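Local structure of major exported Hcp3 protein (Pseudomonas aeruginosa, 3HE1) at residues Tyr133-Glu138 / Ile173-Glu178. The protein is a secreted member of the Hcp family that probably assembles into hexameric rings forming the tube of a type VI secretion system. Residues are numbered along the deposited sequence; the frame is centred on the assembly and turned at random.
Sequences YTTVLE and ITWTHE
T134 and T176 face each other as a hydrogen-bonded antiparallel pair, T134 N reaching T176 O at 2.8 Å and T176 N returning to T134 O at 2.9 Å, both nearly straight. V136 and T174 repeat the pattern with more bent bonds, 140° at the hydrogen of V136 N. Between them I173 CA makes a CA-H...O contact of 3.1 Å with V136 O. Beta-branched residues suit these extended strands, and threonine adds a hydroxyl for the partly exposed face, where a water bonds T176 OG1 and, weakly, T134 O.

The other face takes large apolar and aromatic groups that fill buried space. Y133, its CG anti to the backbone N (chi1 -158°), lays one ring face against T176 O, 3.4 Å from CD1 and offset toward the rim, and puts OH 3.4 Å from W175 CB. L137 CD2 packs alongside I173 CG1 at 3.9 Å; T135 turns its methyl to I173 CD1 while its hydroxyl accepts a hydrogen bond from W120.

Strand 129-137 lies between strands 112-123 and 172-177, and strand 183-187 continues the sheet. L137 and I173 meet strand 86-95, whereas L104 of a second subunit packs on W175 and D47 O of that subunit bonds H177 NE2, as expected of an Hcp ring interface.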
# COMPACT_ATOMS: atom_id res chain seq x y z
N TYR A 133 -30.68 11.32 -3.55
CA TYR A 133 -29.98 12.15 -2.56
C TYR A 133 -29.46 13.43 -3.22
O TYR A 133 -29.06 13.40 -4.39
CB TYR A 133 -28.81 11.36 -1.96
CG TYR A 133 -28.33 11.82 -0.60
CD1 TYR A 133 -29.02 11.49 0.55
CD2 TYR A 133 -27.14 12.54 -0.47
CE1 TYR A 133 -28.57 11.89 1.80
CE2 TYR A 133 -26.68 12.94 0.77
CZ TYR A 133 -27.40 12.61 1.90
OH TYR A 133 -26.95 13.01 3.13
N THR A 134 -29.47 14.54 -2.48
CA THR A 134 -28.83 15.78 -2.96
C THR A 134 -27.91 16.42 -1.93
O THR A 134 -28.20 16.46 -0.74
CB THR A 134 -29.84 16.82 -3.41
OG1 THR A 134 -30.66 16.25 -4.45
CG2 THR A 134 -29.14 18.06 -3.96
N THR A 135 -26.75 16.86 -2.41
CA THR A 135 -25.83 17.66 -1.63
C THR A 135 -25.72 19.00 -2.35
O THR A 135 -25.58 19.03 -3.57
CB THR A 135 -24.43 17.03 -1.59
OG1 THR A 135 -24.51 15.71 -1.02
CG2 THR A 135 -23.47 17.90 -0.78
N VAL A 136 -25.79 20.09 -1.62
CA VAL A 136 -25.81 21.39 -2.26
C VAL A 136 -24.97 22.42 -1.52
O VAL A 136 -25.17 22.64 -0.32
CB VAL A 136 -27.24 21.90 -2.37
CG1 VAL A 136 -27.24 23.37 -2.74
CG2 VAL A 136 -28.00 21.09 -3.40
N LEU A 137 -24.06 23.07 -2.25
CA LEU A 137 -23.31 24.18 -1.68
C LEU A 137 -23.92 25.52 -2.08
O LEU A 137 -24.35 25.70 -3.22
CB LEU A 137 -21.85 24.15 -2.10
CG LEU A 137 -21.19 22.78 -1.99
CD1 LEU A 137 -19.68 22.91 -2.22
CD2 LEU A 137 -21.50 22.13 -0.65
N GLU A 138 -23.95 26.44 -1.12
CA GLU A 138 -24.30 27.83 -1.36
C GLU A 138 -23.04 28.67 -1.16
O GLU A 138 -22.26 28.43 -0.23
CB GLU A 138 -25.43 28.30 -0.41
CG GLU A 138 -26.62 27.33 -0.38
CD GLU A 138 -27.94 27.97 0.05
OE1 GLU A 138 -28.00 29.21 0.20
OE2 GLU A 138 -28.92 27.21 0.23
N ILE A 173 -24.12 24.08 3.39
CA ILE A 173 -24.30 22.86 2.67
C ILE A 173 -25.57 22.24 3.18
O ILE A 173 -25.90 22.34 4.36
CB ILE A 173 -23.17 21.91 2.97
CG1 ILE A 173 -23.41 20.55 2.33
CG2 ILE A 173 -23.04 21.80 4.46
CD1 ILE A 173 -22.18 19.65 2.34
N THR A 174 -26.30 21.62 2.27
CA THR A 174 -27.57 21.03 2.60
C THR A 174 -27.56 19.61 2.07
O THR A 174 -27.13 19.37 0.93
CB THR A 174 -28.74 21.85 2.00
OG1 THR A 174 -28.63 23.21 2.42
CG2 THR A 174 -30.08 21.31 2.48
N TRP A 175 -27.99 18.68 2.91
CA TRP A 175 -28.11 17.28 2.53
C TRP A 175 -29.58 16.91 2.58
O TRP A 175 -30.22 17.07 3.61
CB TRP A 175 -27.35 16.38 3.49
CG TRP A 175 -25.92 16.75 3.77
CD1 TRP A 175 -24.80 16.30 3.12
CD2 TRP A 175 -25.46 17.62 4.81
NE1 TRP A 175 -23.67 16.84 3.69
CE2 TRP A 175 -24.05 17.66 4.73
CE3 TRP A 175 -26.11 18.37 5.80
CZ2 TRP A 175 -23.28 18.43 5.61
CZ3 TRP A 175 -25.34 19.14 6.67
CH2 TRP A 175 -23.94 19.16 6.57
N THR A 176 -30.10 16.41 1.47
CA THR A 176 -31.49 16.01 1.42
C THR A 176 -31.60 14.59 0.91
O THR A 176 -30.92 14.24 -0.05
CB THR A 176 -32.24 16.88 0.44
OG1 THR A 176 -32.01 18.25 0.76
CG2 THR A 176 -33.72 16.55 0.50
N HIS A 177 -32.44 13.79 1.55
CA HIS A 177 -32.79 12.49 0.99
C HIS A 177 -34.09 12.68 0.21
O HIS A 177 -35.07 13.16 0.77
CB HIS A 177 -32.94 11.42 2.07
CG HIS A 177 -33.14 10.04 1.52
ND1 HIS A 177 -32.28 9.00 1.77
CD2 HIS A 177 -34.09 9.55 0.68
CE1 HIS A 177 -32.69 7.92 1.12
NE2 HIS A 177 -33.79 8.23 0.46
N GLU A 178 -34.08 12.32 -1.08
CA GLU A 178 -35.13 12.69 -2.04
C GLU A 178 -36.34 11.76 -2.11
O GLU A 178 -37.42 12.17 -2.54
CB GLU A 178 -34.56 12.83 -3.47
CG GLU A 178 -33.52 13.93 -3.64
CD GLU A 178 -34.09 15.32 -3.42
OE1 GLU A 178 -35.32 15.47 -3.28
OE2 GLU A 178 -33.30 16.29 -3.39
O HOH W 1 -29.86 18.94 -0.47